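Local coordinates for uncharacterized NTF2-like protein (Cytophaga hutchinsonii ATCC 33406, PDB 3F40), which is of unknown function but has a SnoaL-like domain of the NTF2-like superfamily, whose cone-shaped fold often encloses a ligand pocket or active site, at residues Asp10-Phe15 with Gly90-Glu95; Phe59-His64 with Tyr77-Asn82; Lys84-Ser89 with Val104-Arg109. All coordinates share one frame; numbering follows the deposited sequence.

Contact 1 of 3, residues Asp10-Phe15 with Gly90-Glu95; sequences DLVLEF and GLYHLE
V12 of the helix lies between Y92 and L94 of the strand and touches both, one methyl to each. CG1 sits over one face of the Y92 ring, 4.3 Å from the ring centroid and 12° off the normal. This is a CH-pi contact, displaced toward the rim of the ring. CG2 meets the other partner at L94 CD1, 3.9 Å away. The valine can serve both because CG1 is anti to the backbone N (chi1 174°), which puts CG2 on the N side.

L94 also reaches L11. The two leucines slide past each other in opposite directions, with L11 CD1 3.7 Å from L94 CD2. F15 crosses Y92 at about a right angle and brings CD2 to 4.2 Å from Y92 CE2. The contact is apolar throughout. The hydroxyl of the buried Y92 is hydrogen-bonded to that of Y77.

The axes of the two short segments come within 10.3 Å at their closest and run at 125° to each other. Helix 8-20 covers this part of the curved sheet. V12 also packs on V73 and L75 of strand 72-81, and F15 and L94 meet I99 of strand 98-105.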
loop_
_atom_site.group_PDB
_atom_site.type_symbol
_atom_site.label_atom_id
_atom_site.label_comp_id
_atom_site.label_asym_id
_atom_site.label_seq_id
_atom_site.Cartn_x
_atom_site.Cartn_y
_atom_site.Cartn_z
ATOM N N ASP A 10 -1.070 -7.420 -16.765
ATOM C CA ASP A 10 -2.292 -8.088 -17.253
ATOM C C ASP A 10 -2.725 -9.180 -16.304
ATOM O O ASP A 10 -3.898 -9.332 -15.985
ATOM C CB ASP A 10 -2.065 -8.686 -18.632
ATOM C CG ASP A 10 -1.854 -7.663 -19.730
ATOM O OD1 ASP A 10 -2.575 -6.674 -19.788
ATOM O OD2 ASP A 10 -1.004 -7.883 -20.618
ATOM N N LEU A 11 -1.795 -9.993 -15.794
ATOM C CA LEU A 11 -2.182 -11.063 -14.829
ATOM C C LEU A 11 -2.871 -10.549 -13.610
ATOM O O LEU A 11 -3.865 -11.113 -13.109
ATOM C CB LEU A 11 -0.980 -11.820 -14.292
ATOM C CG LEU A 11 -0.253 -12.726 -15.258
ATOM C CD1 LEU A 11 1.036 -13.288 -14.627
ATOM C CD2 LEU A 11 -1.142 -13.877 -15.736
ATOM N N VAL A 12 -2.327 -9.479 -13.065
ATOM C CA VAL A 12 -2.950 -8.974 -11.853
ATOM C C VAL A 12 -4.334 -8.423 -12.146
ATOM O O VAL A 12 -5.298 -8.690 -11.417
ATOM C CB VAL A 12 -2.059 -7.949 -11.114
ATOM C CG1 VAL A 12 -2.794 -7.328 -9.946
ATOM C CG2 VAL A 12 -0.736 -8.633 -10.663
ATOM N N LEU A 13 -4.451 -7.671 -13.227
ATOM C CA LEU A 13 -5.763 -7.108 -13.561
ATOM C C LEU A 13 -6.770 -8.194 -13.921
ATOM O O LEU A 13 -7.966 -8.039 -13.648
ATOM C CB LEU A 13 -5.626 -6.058 -14.651
ATOM C CG LEU A 13 -4.903 -4.819 -14.151
ATOM C CD1 LEU A 13 -4.857 -3.742 -15.258
ATOM C CD2 LEU A 13 -5.512 -4.227 -12.866
ATOM N N GLU A 14 -6.300 -9.242 -14.566
ATOM C CA GLU A 14 -7.179 -10.377 -14.874
ATOM C C GLU A 14 -7.650 -11.048 -13.602
ATOM O O GLU A 14 -8.797 -11.465 -13.501
ATOM C CB GLU A 14 -6.480 -11.400 -15.731
ATOM C CG GLU A 14 -6.224 -10.928 -17.117
ATOM C CD GLU A 14 -5.456 -11.904 -17.928
ATOM O OE1 GLU A 14 -5.046 -12.991 -17.347
ATOM O OE2 GLU A 14 -5.247 -11.524 -19.116
ATOM N N PHE A 15 -6.768 -11.174 -12.627
ATOM C CA PHE A 15 -7.155 -11.773 -11.325
ATOM C C PHE A 15 -8.236 -10.946 -10.663
ATOM O O PHE A 15 -9.248 -11.480 -10.196
ATOM C CB PHE A 15 -5.902 -11.902 -10.421
ATOM C CG PHE A 15 -6.183 -12.469 -9.059
ATOM C CD1 PHE A 15 -6.514 -13.812 -8.917
ATOM C CD2 PHE A 15 -6.080 -11.700 -7.916
ATOM C CE1 PHE A 15 -6.785 -14.341 -7.676
ATOM C CE2 PHE A 15 -6.336 -12.248 -6.684
ATOM C CZ PHE A 15 -6.681 -13.569 -6.570
ATOM N N GLY A 90 -2.754 -3.313 -1.928
ATOM C CA GLY A 90 -2.477 -4.733 -2.114
ATOM C C GLY A 90 -1.181 -4.906 -2.871
ATOM O O GLY A 90 -1.004 -4.373 -3.966
ATOM N N LEU A 91 -0.263 -5.671 -2.280
ATOM C CA LEU A 91 1.055 -5.933 -2.840
ATOM C C LEU A 91 1.107 -7.379 -3.334
ATOM O O LEU A 91 1.025 -8.327 -2.554
ATOM C CB LEU A 91 2.110 -5.707 -1.772
ATOM C CG LEU A 91 3.542 -6.018 -2.146
ATOM C CD1 LEU A 91 4.064 -5.082 -3.234
ATOM C CD2 LEU A 91 4.417 -5.947 -0.882
ATOM N N TYR A 92 1.185 -7.530 -4.654
ATOM C CA TYR A 92 1.199 -8.813 -5.334
ATOM C C TYR A 92 2.608 -9.106 -5.835
ATOM O O TYR A 92 3.210 -8.260 -6.524
ATOM C CB TYR A 92 0.222 -8.792 -6.534
ATOM C CG TYR A 92 -1.203 -8.536 -6.174
ATOM C CD1 TYR A 92 -1.657 -7.260 -5.894
ATOM C CD2 TYR A 92 -2.112 -9.555 -6.133
ATOM C CE1 TYR A 92 -2.965 -7.038 -5.495
ATOM C CE2 TYR A 92 -3.430 -9.336 -5.726
ATOM C CZ TYR A 92 -3.843 -8.075 -5.390
ATOM O OH TYR A 92 -5.128 -7.842 -4.965
ATOM N N HIS A 93 3.100 -10.307 -5.528
ATOM C CA HIS A 93 4.398 -10.746 -6.041
ATOM C C HIS A 93 4.152 -11.816 -7.107
ATOM O O HIS A 93 3.312 -12.696 -6.902
ATOM C CB HIS A 93 5.261 -11.327 -4.921
ATOM C CG HIS A 93 6.664 -11.608 -5.335
ATOM N ND1 HIS A 93 7.603 -10.612 -5.468
ATOM C CD2 HIS A 93 7.289 -12.776 -5.632
ATOM C CE1 HIS A 93 8.752 -11.157 -5.839
ATOM N NE2 HIS A 93 8.576 -12.460 -5.979
ATOM N N LEU A 94 4.890 -11.717 -8.192
ATOM C CA LEU A 94 4.752 -12.655 -9.325
ATOM C C LEU A 94 6.071 -13.277 -9.654
ATOM O O LEU A 94 7.137 -12.626 -9.654
ATOM C CB LEU A 94 4.217 -11.919 -10.548
ATOM C CG LEU A 94 2.807 -11.314 -10.287
ATOM C CD1 LEU A 94 2.913 -9.844 -9.928
ATOM C CD2 LEU A 94 1.840 -11.512 -11.465
ATOM N N GLU A 95 5.980 -14.556 -9.955
ATOM C CA GLU A 95 7.130 -15.316 -10.405
ATOM C C GLU A 95 6.621 -16.357 -11.342
ATOM O O GLU A 95 5.596 -16.972 -11.126
ATOM C CB GLU A 95 7.851 -16.014 -9.268
ATOM C CG GLU A 95 8.465 -15.023 -8.325
ATOM C CD GLU A 95 9.417 -15.591 -7.317
ATOM O OE1 GLU A 95 9.642 -16.820 -7.288
ATOM O OE2 GLU A 95 9.984 -14.776 -6.561
#

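Contact 2 of 3, residues Phe59-His64 with Tyr77-Asn82; sequences FKYVVH and YDINMN
K60 pairs with N80, and V62 with D78, as hydrogen-bonded pairs of an antiparallel hairpin. V62 N to D78 O and D78 N to V62 O both measure 2.9 Å. N80 N reaches K60 O at 2.8 Å; K60 N to N80 O is the longer bond of that pair, 3.3 Å. Y61 N, which does not pair with 77-82, donates to N20 OD1 of helix 8-20.

A water bridges H64 ND1 and D78 OD1, 2.7 Å from each, and donates to the carboxylate. The imidazole turns its edge to D78, with the ring and carboxylate planes 73° apart. K60 NZ forms a salt bridge with E22 and also bonds K58 O. N80 OD1 accepts from G83 N.

Y61, V63, Y77 and I79 share one face of the sheet. I79 CG2 lies over the Y61 ring, and Y61 CD2 is 3.6 Å from Y77 CE2, the rings oblique at 45°. Y77 CG lies between the backbone N and the carbonyl carbon (chi1 50°), which sets its ring beside Y61. F59 lays its ring across selenomethionine M81, whose CG is 3.8 Å from the ring centroid; SE stands farther above the same face, a Met-aromatic contact. An alanine at F59 would take away the ring that M81 CG and CE touch, and would probably leave a gap and loosen the selenomethionine, which M41, F106 and L111 still touch.

Strand 60-69 is one of the two outermost strands of the sheet within this chain. Helix 8-20 packs I16 and L19 on Y61, while strand 84-95 flanks 72-81 on its other side.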
loop_
_atom_site.group_PDB
_atom_site.type_symbol
_atom_site.label_atom_id
_atom_site.label_comp_id
_atom_site.label_asym_id
_atom_site.label_seq_id
_atom_site.Cartn_x
_atom_site.Cartn_y
_atom_site.Cartn_z
ATOM N N PHE A 59 -15.654 -10.663 -2.220
ATOM C CA PHE A 59 -15.156 -9.290 -2.168
ATOM C C PHE A 59 -15.105 -8.693 -3.562
ATOM O O PHE A 59 -14.894 -9.393 -4.531
ATOM C CB PHE A 59 -13.742 -9.209 -1.560
ATOM C CG PHE A 59 -13.641 -9.640 -0.135
ATOM C CD1 PHE A 59 -14.714 -9.570 0.732
ATOM C CD2 PHE A 59 -12.439 -10.089 0.336
ATOM C CE1 PHE A 59 -14.556 -9.957 2.074
ATOM C CE2 PHE A 59 -12.304 -10.456 1.667
ATOM C CZ PHE A 59 -13.362 -10.398 2.508
ATOM N N LYS A 60 -15.389 -7.397 -3.621
ATOM C CA LYS A 60 -15.337 -6.617 -4.850
ATOM C C LYS A 60 -14.312 -5.490 -4.731
ATOM O O LYS A 60 -14.123 -4.948 -3.673
ATOM C CB LYS A 60 -16.712 -6.057 -5.197
ATOM C CG LYS A 60 -17.795 -7.103 -5.361
ATOM C CD LYS A 60 -17.498 -8.051 -6.507
ATOM C CE LYS A 60 -18.575 -9.125 -6.728
ATOM N NZ LYS A 60 -18.723 -10.066 -5.589
ATOM N N TYR A 61 -13.668 -5.147 -5.850
ATOM C CA TYR A 61 -12.524 -4.240 -5.869
ATOM C C TYR A 61 -12.697 -3.138 -6.889
ATOM O O TYR A 61 -13.083 -3.408 -8.038
ATOM C CB TYR A 61 -11.249 -5.025 -6.231
ATOM C CG TYR A 61 -10.983 -6.188 -5.314
ATOM C CD1 TYR A 61 -11.658 -7.376 -5.475
ATOM C CD2 TYR A 61 -10.071 -6.089 -4.278
ATOM C CE1 TYR A 61 -11.443 -8.454 -4.620
ATOM C CE2 TYR A 61 -9.838 -7.153 -3.421
ATOM C CZ TYR A 61 -10.536 -8.334 -3.613
ATOM O OH TYR A 61 -10.399 -9.429 -2.785
ATOM N N VAL A 62 -12.380 -1.926 -6.484
ATOM C CA VAL A 62 -12.313 -0.839 -7.415
ATOM C C VAL A 62 -10.891 -0.329 -7.358
ATOM O O VAL A 62 -10.455 0.211 -6.339
ATOM C CB VAL A 62 -13.283 0.292 -7.083
ATOM C CG1 VAL A 62 -13.047 1.449 -8.029
ATOM C CG2 VAL A 62 -14.766 -0.192 -7.119
ATOM N N VAL A 63 -10.190 -0.510 -8.470
ATOM C CA VAL A 63 -8.779 -0.154 -8.550
ATOM C C VAL A 63 -8.637 1.331 -8.944
ATOM O O VAL A 63 -9.131 1.771 -10.010
ATOM C CB VAL A 63 -8.020 -1.023 -9.579
ATOM C CG1 VAL A 63 -6.562 -0.575 -9.674
ATOM C CG2 VAL A 63 -8.092 -2.515 -9.233
ATOM N N HIS A 64 -7.971 2.087 -8.082
ATOM C CA HIS A 64 -7.720 3.520 -8.288
ATOM C C HIS A 64 -6.347 3.800 -8.854
ATOM O O HIS A 64 -6.172 4.726 -9.636
ATOM C CB HIS A 64 -7.916 4.280 -6.992
ATOM C CG HIS A 64 -9.342 4.302 -6.570
ATOM N ND1 HIS A 64 -9.791 3.767 -5.387
ATOM C CD2 HIS A 64 -10.433 4.765 -7.218
ATOM C CE1 HIS A 64 -11.101 3.925 -5.313
ATOM N NE2 HIS A 64 -11.515 4.518 -6.416
ATOM N N TYR A 77 -6.746 0.266 -3.972
ATOM C CA TYR A 77 -8.102 -0.088 -4.299
ATOM C C TYR A 77 -9.041 -0.030 -3.107
ATOM O O TYR A 77 -8.646 -0.159 -1.956
ATOM C CB TYR A 77 -8.165 -1.459 -4.987
ATOM C CG TYR A 77 -7.453 -2.685 -4.376
ATOM C CD1 TYR A 77 -7.003 -2.733 -3.073
ATOM C CD2 TYR A 77 -7.295 -3.816 -5.146
ATOM C CE1 TYR A 77 -6.353 -3.871 -2.576
ATOM C CE2 TYR A 77 -6.677 -4.957 -4.685
ATOM C CZ TYR A 77 -6.200 -4.986 -3.393
ATOM O OH TYR A 77 -5.576 -6.138 -2.916
ATOM N N ASP A 78 -10.322 0.168 -3.427
ATOM C CA ASP A 78 -11.382 0.081 -2.432
ATOM C C ASP A 78 -11.896 -1.351 -2.501
ATOM O O ASP A 78 -12.170 -1.880 -3.603
ATOM C CB ASP A 78 -12.497 1.077 -2.699
ATOM C CG ASP A 78 -12.094 2.499 -2.425
ATOM O OD1 ASP A 78 -11.113 2.759 -1.709
ATOM O OD2 ASP A 78 -12.814 3.384 -2.916
ATOM N N ILE A 79 -12.046 -1.982 -1.339
ATOM C CA ILE A 79 -12.565 -3.335 -1.268
ATOM C C ILE A 79 -13.903 -3.313 -0.536
ATOM O O ILE A 79 -14.021 -2.800 0.574
ATOM C CB ILE A 79 -11.614 -4.329 -0.543
ATOM C CG1 ILE A 79 -10.143 -4.156 -0.960
ATOM C CG2 ILE A 79 -12.090 -5.743 -0.821
ATOM C CD1 ILE A 79 -9.189 -5.024 -0.166
ATOM N N ASN A 80 -14.919 -3.801 -1.218
ATOM C CA ASN A 80 -16.239 -3.977 -0.613
ATOM C C ASN A 80 -16.257 -5.347 0.045
ATOM O O ASN A 80 -16.239 -6.378 -0.614
ATOM C CB ASN A 80 -17.342 -3.815 -1.656
ATOM C CG ASN A 80 -18.708 -3.835 -1.032
ATOM O OD1 ASN A 80 -18.950 -4.597 -0.120
ATOM N ND2 ASN A 80 -19.601 -2.988 -1.514
HETATM N N MSE A 81 -16.189 -5.320 1.370
HETATM C CA MSE A 81 -16.158 -6.516 2.170
HETATM C C MSE A 81 -17.464 -6.565 2.948
HETATM O O MSE A 81 -17.639 -5.882 3.966
HETATM C CB MSE A 81 -14.944 -6.479 3.093
HETATM C CG MSE A 81 -13.609 -6.345 2.321
HETATM SE SE MSE A 81 -12.043 -6.119 3.462
HETATM C CE MSE A 81 -12.105 -7.789 4.361
ATOM N N ASN A 82 -18.382 -7.345 2.395
ATOM C CA ASN A 82 -19.684 -7.596 3.004
ATOM C C ASN A 82 -20.403 -6.310 3.357
ATOM O O ASN A 82 -21.016 -6.170 4.412
ATOM C CB ASN A 82 -19.488 -8.512 4.203
ATOM C CG ASN A 82 -19.054 -9.907 3.788
ATOM O OD1 ASN A 82 -17.936 -10.350 4.106
ATOM N ND2 ASN A 82 -19.917 -10.598 3.034
HETATM O O HOH W 1 -8.755 3.056 -2.953
#

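Contact 3 of 3, residues Lys84-Ser89 with Val104-Arg109; sequences KTIAAS and VYFDPR
S89 and Y105 form an antiparallel hydrogen-bonded pair. S89 N donates to Y105 O at 3.0 Å, and Y105 N to S89 O at 2.8 Å. The S89 carbonyl oxygen also lies at the edge of the Y105 ring, in its plane.

Next to this pair, I86 and F106 cross at about a right angle. I86 CG2 comes to 3.5 Å from F106 CD2. F106 CG lies between the backbone N and the carbonyl carbon (chi1 62°), which turns CD1 to A88 CB and CD2 to I86 CG2. CB itself, placed by the backbone, is 3.9 Å from A88 CB. A88 CB also touches V104 CG2.

Beyond F106 the segments part, and a water takes over. It donates to A87 O and accepts from D107 N, 2.9 Å away. D107 is held in turn by R109 in a side-on salt bridge, NE to OD1 and NH2 to OD2 (2.8 Å). OD1 also accepts from R109 N, which closes an Asx turn.

S89 OG bonds S89 OG of the second subunit, and Y105 packs on I76 of that subunit. The arrangement is a beta hairpin between long strands of the curved NTF2-like sheet, its two segments diverging past F106 beside the dimer interface.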
loop_
_atom_site.group_PDB
_atom_site.type_symbol
_atom_site.label_atom_id
_atom_site.label_comp_id
_atom_site.label_asym_id
_atom_site.label_seq_id
_atom_site.Cartn_x
_atom_site.Cartn_y
_atom_site.Cartn_z
ATOM N N LYS A 84 -19.173 -3.315 3.638
ATOM C CA LYS A 84 -18.283 -2.280 4.155
ATOM C C LYS A 84 -17.240 -2.006 3.084
ATOM O O LYS A 84 -16.665 -2.934 2.516
ATOM C CB LYS A 84 -17.608 -2.706 5.458
ATOM C CG LYS A 84 -18.557 -2.816 6.664
ATOM C CD LYS A 84 -19.056 -1.455 7.096
ATOM N N THR A 85 -17.028 -0.735 2.786
ATOM C CA THR A 85 -15.983 -0.327 1.817
ATOM C C THR A 85 -14.761 0.136 2.594
ATOM O O THR A 85 -14.834 1.026 3.449
ATOM C CB THR A 85 -16.490 0.739 0.842
ATOM O OG1 THR A 85 -17.568 0.184 0.088
ATOM C CG2 THR A 85 -15.403 1.188 -0.127
ATOM N N ILE A 86 -13.640 -0.529 2.282
ATOM C CA ILE A 86 -12.376 -0.293 2.941
ATOM C C ILE A 86 -11.332 0.078 1.923
ATOM O O ILE A 86 -11.186 -0.610 0.920
ATOM C CB ILE A 86 -11.918 -1.589 3.626
ATOM C CG1 ILE A 86 -12.973 -2.035 4.646
ATOM C CG2 ILE A 86 -10.494 -1.445 4.219
ATOM C CD1 ILE A 86 -12.856 -1.399 5.979
ATOM N N ALA A 87 -10.615 1.174 2.184
ATOM C CA ALA A 87 -9.503 1.575 1.336
ATOM C C ALA A 87 -8.283 0.774 1.740
ATOM O O ALA A 87 -7.868 0.782 2.894
ATOM C CB ALA A 87 -9.204 3.079 1.440
ATOM N N ALA A 88 -7.671 0.141 0.748
ATOM C CA ALA A 88 -6.538 -0.752 0.975
ATOM C C ALA A 88 -5.455 -0.573 -0.076
ATOM O O ALA A 88 -5.660 0.018 -1.135
ATOM C CB ALA A 88 -7.014 -2.230 0.927
ATOM N N SER A 89 -4.300 -1.123 0.257
ATOM C CA SER A 89 -3.188 -1.273 -0.660
ATOM C C SER A 89 -2.846 -2.761 -0.730
ATOM O O SER A 89 -2.660 -3.370 0.290
ATOM C CB SER A 89 -1.984 -0.468 -0.165
ATOM O OG SER A 89 -0.884 -0.637 -1.029
ATOM N N VAL A 104 -1.955 -7.596 1.888
ATOM C CA VAL A 104 -2.909 -6.483 1.796
ATOM C C VAL A 104 -2.881 -5.683 3.096
ATOM O O VAL A 104 -2.791 -6.229 4.183
ATOM C CB VAL A 104 -4.341 -6.986 1.387
ATOM C CG1 VAL A 104 -4.969 -7.837 2.442
ATOM C CG2 VAL A 104 -5.222 -5.814 1.006
ATOM N N TYR A 105 -2.925 -4.379 2.921
ATOM C CA TYR A 105 -2.758 -3.398 3.993
ATOM C C TYR A 105 -4.008 -2.553 4.138
ATOM O O TYR A 105 -4.388 -1.878 3.202
ATOM C CB TYR A 105 -1.584 -2.462 3.705
ATOM C CG TYR A 105 -0.255 -3.105 3.505
ATOM C CD1 TYR A 105 0.093 -3.643 2.286
ATOM C CD2 TYR A 105 0.671 -3.138 4.528
ATOM C CE1 TYR A 105 1.337 -4.217 2.099
ATOM C CE2 TYR A 105 1.906 -3.679 4.348
ATOM C CZ TYR A 105 2.234 -4.244 3.122
ATOM O OH TYR A 105 3.490 -4.761 2.917
ATOM N N PHE A 106 -4.585 -2.557 5.325
ATOM C CA PHE A 106 -5.724 -1.731 5.647
ATOM C C PHE A 106 -6.047 -1.802 7.121
ATOM O O PHE A 106 -5.565 -2.688 7.821
ATOM C CB PHE A 106 -6.982 -2.083 4.819
ATOM C CG PHE A 106 -7.531 -3.483 5.016
ATOM C CD1 PHE A 106 -7.127 -4.501 4.192
ATOM C CD2 PHE A 106 -8.536 -3.731 5.950
ATOM C CE1 PHE A 106 -7.653 -5.764 4.318
ATOM C CE2 PHE A 106 -9.037 -5.011 6.080
ATOM C CZ PHE A 106 -8.603 -6.010 5.254
ATOM N N ASP A 107 -6.865 -0.854 7.562
ATOM C CA ASP A 107 -7.358 -0.825 8.941
ATOM C C ASP A 107 -8.656 -1.643 9.003
ATOM O O ASP A 107 -9.670 -1.242 8.424
ATOM C CB ASP A 107 -7.612 0.618 9.367
ATOM C CG ASP A 107 -8.271 0.741 10.722
ATOM O OD1 ASP A 107 -8.446 -0.269 11.427
ATOM O OD2 ASP A 107 -8.620 1.916 11.047
ATOM N N PRO A 108 -8.646 -2.825 9.635
ATOM C CA PRO A 108 -9.837 -3.655 9.601
ATOM C C PRO A 108 -10.863 -3.335 10.671
ATOM O O PRO A 108 -11.917 -3.971 10.710
ATOM C CB PRO A 108 -9.263 -5.034 9.894
ATOM C CG PRO A 108 -8.167 -4.714 10.918
ATOM C CD PRO A 108 -7.553 -3.438 10.389
ATOM N N ARG A 109 -10.615 -2.333 11.505
ATOM C CA ARG A 109 -11.513 -2.097 12.645
ATOM C C ARG A 109 -12.992 -1.888 12.261
ATOM O O ARG A 109 -13.879 -2.382 12.964
ATOM C CB ARG A 109 -10.994 -0.974 13.543
ATOM C CG ARG A 109 -9.747 -1.327 14.305
ATOM C CD ARG A 109 -9.204 -0.155 15.083
ATOM N NE ARG A 109 -8.821 0.913 14.166
ATOM C CZ ARG A 109 -8.587 2.180 14.510
ATOM N NH1 ARG A 109 -8.704 2.561 15.758
ATOM N NH2 ARG A 109 -8.278 3.060 13.572
HETATM O O HOH W 2 -7.698 1.194 5.631
#

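Overall arrangement
All three contacts draw on one curved sheet. Contacts 1 and 3 use different ends of strand 84-95, and contact 2 lies on strand 72-81 next to it. Contact 1 is the buried one: a helix meets the sheet through apolar side chains alone. Contacts 2 and 3 are partly buried and join neighbouring strands by backbone hydrogen bonds, each with a water at its margin. Contact 3 lies most fully against the second subunit, which reaches contact 1 only through L91 and does not touch contact 2. Contacts 2 and 3 have centres about 9 Å apart and are stitched by I79 N, 2.8 Å from I86 O. Contact 1 meets contact 2 through the probable Y92-Y77 hydroxyl bond.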